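Local coordinates for CysE, serine acetyltransferase (Brucella abortus, PDB 4HZD), which probably catalyses acetyl transfer from acetyl-coenzyme A to L-serine, giving the O-acetylserine from which cysteine is made, at residues A54-I59 / P85-V90; S144-S147 / Q151-I154. One frame throughout, in Å; residues are numbered along the deposited sequence.

Interaction 1 of 2, residues A54-I59 / P85-V90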
ATOM      1  N   ALA A  54     -17.792   7.371 -12.019  1.00 23.44           N
ATOM      2  CA  ALA A  54     -17.040   6.157 -12.377  1.00 21.70           C
ATOM      3  C   ALA A  54     -15.667   6.442 -13.055  1.00 21.73           C
ATOM      4  O   ALA A  54     -14.662   5.768 -12.720  1.00 21.46           O
ATOM      5  CB  ALA A  54     -17.879   5.261 -13.291  1.00 21.87           C
ATOM      6  N   VAL A  55     -15.673   7.352 -14.043  1.00 21.33           N
ATOM      7  CA  VAL A  55     -14.476   7.743 -14.844  1.00 22.33           C
ATOM      8  C   VAL A  55     -13.480   8.415 -13.907  1.00 22.49           C
ATOM      9  O   VAL A  55     -12.294   8.015 -13.859  1.00 23.71           O
ATOM     10  CB  VAL A  55     -14.838   8.681 -16.075  1.00 21.06           C
ATOM     11  CG1 VAL A  55     -13.615   9.316 -16.764  1.00 19.91           C
ATOM     12  CG2 VAL A  55     -15.643   7.921 -17.130  1.00 20.28           C
ATOM     13  N   MET A  56     -13.949   9.379 -13.126  1.00 21.58           N
ATOM     14  CA  MET A  56     -13.060  10.034 -12.120  1.00 23.48           C
ATOM     15  C   MET A  56     -12.457   9.043 -11.149  1.00 22.25           C
ATOM     16  O   MET A  56     -11.247   9.120 -10.862  1.00 21.05           O
ATOM     17  CB  MET A  56     -13.796  11.136 -11.343  1.00 24.71           C
ATOM     18  CG  MET A  56     -14.252  12.252 -12.254  1.00 28.35           C
ATOM     19  SD  MET A  56     -15.093  13.636 -11.471  1.00 34.11           S
ATOM     20  CE  MET A  56     -16.168  12.802 -10.319  1.00 30.88           C
ATOM     21  N   HIS A  57     -13.286   8.114 -10.650  1.00 20.75           N
ATOM     22  CA  HIS A  57     -12.805   7.083  -9.752  1.00 21.62           C
ATOM     23  C   HIS A  57     -11.784   6.158 -10.398  1.00 22.74           C
ATOM     24  O   HIS A  57     -10.708   5.944  -9.836  1.00 22.76           O
ATOM     25  CB  HIS A  57     -13.949   6.270  -9.179  1.00 23.31           C
ATOM     26  CG  HIS A  57     -13.499   5.102  -8.344  1.00 22.64           C
ATOM     27  ND1 HIS A  57     -13.476   5.140  -7.002  1.00 26.79           N
ATOM     28  CD2 HIS A  57     -13.072   3.846  -8.702  1.00 23.32           C
ATOM     29  CE1 HIS A  57     -13.057   3.962  -6.519  1.00 22.36           C
ATOM     30  NE2 HIS A  57     -12.798   3.169  -7.557  1.00 25.48           N
ATOM     31  N   ARG A  58     -12.106   5.588 -11.559  1.00 21.85           N
ATOM     32  CA  ARG A  58     -11.129   4.759 -12.284  1.00 20.48           C
ATOM     33  C   ARG A  58      -9.789   5.463 -12.463  1.00 20.77           C
ATOM     34  O   ARG A  58      -8.711   4.899 -12.140  1.00 20.85           O
ATOM     35  CB  ARG A  58     -11.668   4.360 -13.656  1.00 20.36           C
ATOM     36  CG  ARG A  58     -10.701   3.472 -14.435  1.00 20.67           C
ATOM     37  CD  ARG A  58     -10.800   2.039 -13.913  1.00 20.66           C
ATOM     38  NE  ARG A  58      -9.646   1.194 -14.206  1.00 20.55           N
ATOM     39  CZ  ARG A  58      -8.700   0.873 -13.323  1.00 21.09           C
ATOM     40  NH1 ARG A  58      -8.723   1.399 -12.116  1.00 21.15           N
ATOM     41  NH2 ARG A  58      -7.708   0.047 -13.662  1.00 19.40           N
ATOM     42  N   ILE A  59      -9.841   6.708 -12.936  1.00 22.18           N
ATOM     43  CA  ILE A  59      -8.624   7.407 -13.270  1.00 22.81           C
ATOM     44  C   ILE A  59      -7.851   7.760 -12.002  1.00 22.38           C
ATOM     45  O   ILE A  59      -6.630   7.593 -11.960  1.00 21.54           O
ATOM     46  CB  ILE A  59      -8.868   8.654 -14.131  1.00 22.86           C
ATOM     47  CG1 ILE A  59      -9.447   8.246 -15.500  1.00 24.20           C
ATOM     48  CG2 ILE A  59      -7.538   9.335 -14.381  1.00 22.43           C
ATOM     49  CD1 ILE A  59      -9.847   9.426 -16.339  1.00 21.54           C
ATOM     50  N   PRO A  85     -18.837  21.945 -16.599  1.00 26.25           N
ATOM     51  CA  PRO A  85     -19.972  21.056 -16.845  1.00 27.35           C
ATOM     52  C   PRO A  85     -19.945  20.372 -18.203  1.00 26.26           C
ATOM     53  O   PRO A  85     -20.518  19.288 -18.352  1.00 26.84           O
ATOM     54  CB  PRO A  85     -21.214  21.985 -16.752  1.00 26.97           C
ATOM     55  CG  PRO A  85     -20.717  23.305 -16.306  1.00 27.46           C
ATOM     56  CD  PRO A  85     -19.240  23.363 -16.467  1.00 26.33           C
ATOM     57  N   GLU A  86     -19.312  20.995 -19.189  1.00 25.18           N
ATOM     58  CA  GLU A  86     -19.212  20.412 -20.530  1.00 25.92           C
ATOM     59  C   GLU A  86     -18.411  19.093 -20.520  1.00 24.58           C
ATOM     60  O   GLU A  86     -18.494  18.307 -21.463  1.00 27.28           O
ATOM     61  CB  GLU A  86     -18.558  21.402 -21.503  1.00 26.11           C
ATOM     62  CG  GLU A  86     -17.122  21.741 -21.126  1.00 29.24           C
ATOM     63  CD  GLU A  86     -17.049  23.006 -20.266  1.00 36.04           C
ATOM     64  OE1 GLU A  86     -17.948  23.252 -19.400  1.00 35.40           O
ATOM     65  OE2 GLU A  86     -16.083  23.772 -20.467  1.00 42.19           O
ATOM     66  N   TRP A  87     -17.653  18.842 -19.459  1.00 23.59           N
ATOM     67  CA  TRP A  87     -16.875  17.588 -19.391  1.00 24.71           C
ATOM     68  C   TRP A  87     -17.750  16.342 -19.478  1.00 25.11           C
ATOM     69  O   TRP A  87     -17.354  15.349 -20.054  1.00 26.32           O
ATOM     70  CB  TRP A  87     -15.920  17.581 -18.198  1.00 25.47           C
ATOM     71  CG  TRP A  87     -15.053  16.363 -18.190  1.00 26.34           C
ATOM     72  CD1 TRP A  87     -14.153  15.959 -19.167  1.00 26.71           C
ATOM     73  CD2 TRP A  87     -15.017  15.325 -17.165  1.00 26.11           C
ATOM     74  NE1 TRP A  87     -13.565  14.784 -18.823  1.00 26.32           N
ATOM     75  CE2 TRP A  87     -14.035  14.343 -17.621  1.00 26.82           C
ATOM     76  CE3 TRP A  87     -15.672  15.121 -15.953  1.00 26.15           C
ATOM     77  CZ2 TRP A  87     -13.764  13.191 -16.899  1.00 27.44           C
ATOM     78  CZ3 TRP A  87     -15.384  13.964 -15.215  1.00 29.33           C
ATOM     79  CH2 TRP A  87     -14.440  13.028 -15.672  1.00 29.76           C
ATOM     80  N   SER A  88     -18.959  16.408 -18.932  1.00 26.36           N
ATOM     81  CA  SER A  88     -19.962  15.346 -19.085  1.00 26.74           C
ATOM     82  C   SER A  88     -20.222  14.938 -20.526  1.00 25.94           C
ATOM     83  O   SER A  88     -20.282  13.759 -20.831  1.00 25.42           O
ATOM     84  CB  SER A  88     -21.288  15.767 -18.434  1.00 27.66           C
ATOM     85  OG  SER A  88     -21.169  15.788 -17.030  1.00 28.32           O
ATOM     86  N   HIS A  89     -20.404  15.906 -21.417  1.00 26.37           N
ATOM     87  CA  HIS A  89     -20.556  15.600 -22.846  1.00 27.19           C
ATOM     88  C   HIS A  89     -19.233  15.194 -23.513  1.00 25.60           C
ATOM     89  O   HIS A  89     -19.204  14.238 -24.318  1.00 25.35           O
ATOM     90  CB  HIS A  89     -21.175  16.797 -23.561  1.00 26.99           C
ATOM     91  CG  HIS A  89     -21.024  16.758 -25.066  1.00 28.59           C
ATOM     92  ND1 HIS A  89     -21.797  15.996 -25.846  1.00 30.89           N
ATOM     93  CD2 HIS A  89     -20.140  17.429 -25.921  1.00 30.60           C
ATOM     94  CE1 HIS A  89     -21.435  16.157 -27.139  1.00 31.19           C
ATOM     95  NE2 HIS A  89     -20.424  17.038 -27.181  1.00 31.82           N
ATOM     96  N   VAL A  90     -18.145  15.909 -23.180  1.00 24.22           N
ATOM     97  CA  VAL A  90     -16.826  15.630 -23.768  1.00 23.29           C
ATOM     98  C   VAL A  90     -16.440  14.165 -23.509  1.00 23.74           C
ATOM     99  O   VAL A  90     -16.046  13.451 -24.445  1.00 24.29           O
ATOM    100  CB  VAL A  90     -15.730  16.590 -23.254  1.00 24.44           C
ATOM    101  CG1 VAL A  90     -14.346  16.155 -23.705  1.00 24.22           C
ATOM    102  CG2 VAL A  90     -15.991  18.042 -23.675  1.00 23.44           C
TER

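Interaction 2 of 2, residues S144-S147 / Q151-I154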
ATOM      1  N   SER A 144       3.250  14.318 -15.011  1.00 20.53           N
ATOM      2  CA  SER A 144       4.328  13.414 -14.607  1.00 21.01           C
ATOM      3  C   SER A 144       3.804  12.039 -14.329  1.00 21.29           C
ATOM      4  O   SER A 144       4.379  11.016 -14.792  1.00 22.03           O
ATOM      5  CB  SER A 144       5.055  13.962 -13.353  1.00 20.61           C
ATOM      6  OG  SER A 144       6.016  13.019 -12.909  1.00 20.04           O
ATOM      7  N   ARG A 145       2.709  11.976 -13.574  1.00 23.13           N
ATOM      8  CA  ARG A 145       2.121  10.685 -13.270  1.00 23.92           C
ATOM      9  C   ARG A 145       1.528  10.010 -14.527  1.00 23.42           C
ATOM     10  O   ARG A 145       1.663   8.793 -14.731  1.00 19.26           O
ATOM     11  CB  ARG A 145       1.078  10.849 -12.154  1.00 28.29           C
ATOM     12  CG  ARG A 145       0.636   9.527 -11.602  1.00 32.62           C
ATOM     13  CD  ARG A 145       1.589   8.967 -10.540  1.00 33.44           C
ATOM     14  NE  ARG A 145       0.919   7.770 -10.086  1.00 31.57           N
ATOM     15  CZ  ARG A 145       1.442   6.562 -10.004  1.00 34.20           C
ATOM     16  NH1 ARG A 145       2.719   6.331 -10.276  1.00 34.07           N
ATOM     17  NH2 ARG A 145       0.666   5.585  -9.601  1.00 36.67           N
ATOM     18  N   SER A 146       0.913  10.807 -15.404  1.00 21.59           N
ATOM     19  CA  SER A 146       0.377  10.255 -16.662  1.00 20.22           C
ATOM     20  C   SER A 146       1.510   9.752 -17.546  1.00 20.42           C
ATOM     21  O   SER A 146       1.422   8.638 -18.104  1.00 18.22           O
ATOM     22  CB  SER A 146      -0.524  11.260 -17.404  1.00 19.60           C
ATOM     23  OG  SER A 146      -0.903  10.768 -18.686  1.00 20.18           O
ATOM     24  N   SER A 147       2.606  10.517 -17.625  1.00 19.31           N
ATOM     25  CA  SER A 147       3.752  10.037 -18.410  1.00 19.38           C
ATOM     26  C   SER A 147       4.219   8.674 -17.906  1.00 19.09           C
ATOM     27  O   SER A 147       4.552   7.789 -18.699  1.00 17.26           O
ATOM     28  CB  SER A 147       4.922  11.032 -18.376  1.00 18.98           C
ATOM     29  OG  SER A 147       5.896  10.621 -19.317  1.00 20.48           O
ATOM     30  N   GLN A 151       2.126   6.320 -20.035  1.00 22.68           N
ATOM     31  CA  GLN A 151       3.192   6.552 -21.047  1.00 21.66           C
ATOM     32  C   GLN A 151       2.829   7.619 -22.061  1.00 21.75           C
ATOM     33  O   GLN A 151       3.263   7.570 -23.236  1.00 24.23           O
ATOM     34  CB  GLN A 151       3.629   5.230 -21.711  1.00 22.53           C
ATOM     35  CG  GLN A 151       4.225   4.241 -20.687  1.00 20.84           C
ATOM     36  CD  GLN A 151       3.162   3.498 -19.874  1.00 19.97           C
ATOM     37  OE1 GLN A 151       2.213   2.932 -20.429  1.00 22.93           O
ATOM     38  NE2 GLN A 151       3.337   3.467 -18.562  1.00 18.21           N
ATOM     39  N   THR A 152       2.025   8.587 -21.608  1.00 21.68           N
ATOM     40  CA  THR A 152       1.541   9.691 -22.436  1.00 20.26           C
ATOM     41  C   THR A 152       2.055  10.952 -21.771  1.00 21.18           C
ATOM     42  O   THR A 152       1.664  11.276 -20.637  1.00 21.33           O
ATOM     43  CB  THR A 152      -0.005   9.721 -22.514  1.00 21.58           C
ATOM     44  OG1 THR A 152      -0.531   9.633 -21.196  1.00 23.93           O
ATOM     45  CG2 THR A 152      -0.557   8.495 -23.278  1.00 22.76           C
ATOM     46  N   ASP A 153       2.981  11.627 -22.436  1.00 20.84           N
ATOM     47  CA  ASP A 153       3.586  12.855 -21.893  1.00 21.70           C
ATOM     48  C   ASP A 153       2.930  14.027 -22.641  1.00 21.94           C
ATOM     49  O   ASP A 153       3.298  14.363 -23.785  1.00 22.91           O
ATOM     50  CB  ASP A 153       5.125  12.817 -22.020  1.00 22.03           C
ATOM     51  CG  ASP A 153       5.770  14.109 -21.633  1.00 24.22           C
ATOM     52  OD1 ASP A 153       5.000  15.073 -21.467  1.00 21.91           O
ATOM     53  OD2 ASP A 153       7.026  14.178 -21.465  1.00 23.13           O
ATOM     54  N   ILE A 154       1.920  14.601 -22.012  1.00 20.07           N
ATOM     55  CA  ILE A 154       1.150  15.703 -22.621  1.00 21.90           C
ATOM     56  C   ILE A 154       1.338  16.947 -21.767  1.00 22.74           C
ATOM     57  O   ILE A 154       0.968  16.958 -20.575  1.00 21.60           O
ATOM     58  CB  ILE A 154      -0.344  15.341 -22.742  1.00 21.26           C
ATOM     59  CG1 ILE A 154      -0.516  13.989 -23.458  1.00 21.54           C
ATOM     60  CG2 ILE A 154      -1.120  16.455 -23.434  1.00 22.64           C
ATOM     61  CD1 ILE A 154      -1.920  13.403 -23.519  1.00 17.77           C
TER
HETATM   62  O   HOH W   1       7.967  12.126 -19.815  1.00 21.65           O

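Interaction 1 of 2, residues A54-I59 / P85-V90
In the N-terminal helical domain of the enzyme, Trp87, on the first turn of helix 87-101, pushes its indole between Val55 and Met56 of helix 51-63. The backbones stay well apart, with the closest pair of CA atoms, Val55 and Ser88, separated by 10.3 Å, and the large ring bridges the gap. Its CG stands anti to the backbone N (chi1 -175°), which sends the six-membered ring out to the other helix. Val55 and Met56 approach the outer end of that ring obliquely, from opposite sides of its plane. On one side, Val55 CG1 lies 3.9 Å from Trp87 CZ2. On the other, Met56 CG sits 3.5 Å from Trp87 CH2, and the extended chi2 carries SD on past Trp87 CZ3, 3.8 Å from Met56 SD. Met56 SD is 5.0 Å from the centroid of the Trp87 six-membered ring and 68° off its normal, an oblique Met-aromatic contact. Trp87 NE1 hydrogen-bonds Gln122 OE1 on helix 116-132, satisfying the buried N-H and fixing the rotation of the ring, while Phe77 of helix 70-83 meets the indole at about 25° between planes. Apolar packing round a central tryptophan, drawing four helices together, is characteristic of the core of a helical bundle.

Interaction 2 of 2, residues S144-S147 / Q151-I154
Ser146 and Thr152 join through their hydroxyls where helix 136-149 gives way to strand 152-154: Thr152 OG1 donates to Ser146 OG over 2.8 Å. Ser146 OG extends anti to its own N (chi1 173°), whereas Thr152 OG1 lies between N and carbonyl carbon (chi1 50°), which points the hydroxyl at Ser146 OG. Ala120 of helix 116-132 packs against both side chains, and Thr123 against Ser146. Gln151, leaving the helix with a positive phi of 58°, makes the reversal, and its CA-H meets the carbonyl of Ser147 at 3.0 Å from Gln151 CA to Ser147 O. The turn feeds into the first strand of the left-handed parallel beta-helix, where Asp153 shares backbone hydrogen bonds with Leu172 and Val174 of the next coil. Ser147 OG comes 3.6 Å from Asp153 CB. A water ties the two polar ends, accepting from Ser147 OG at 2.6 Å and donating to Asp153 OD2 at 2.8 Å. Both reach the fourth subunit: Ser147 OG bonds its Lys116, and Asp153 OD2 bonds ND1 of its His168, which lines the coenzyme A pocket, a pairing consistent with this family's active-site Asp-His pair at a subunit interface; Asp153 OD1 is held by Gln143 NE2 of the same chain.

Overall arrangement
Interaction 1 closes before interaction 2 opens along the chain; their centres are 19 Å apart and their nearest atoms about 8 Å, without touching. The first lies inside the N-terminal helical domain, the second at the passage from helix 136-149 into the left-handed beta-helix. Helix 116-132 runs between them: Gln122 and Thr123 meet Ile59 of the first contact, and the same helix also packs on interaction 2. A further tie joins Arg145 NE to Leu63 O at the end of helix 51-63. The helical packing is thus connected to the start of the beta-helix, where the side chain of Asp153 is about 8 Å from a bound coenzyme A and neighbouring subunits meet.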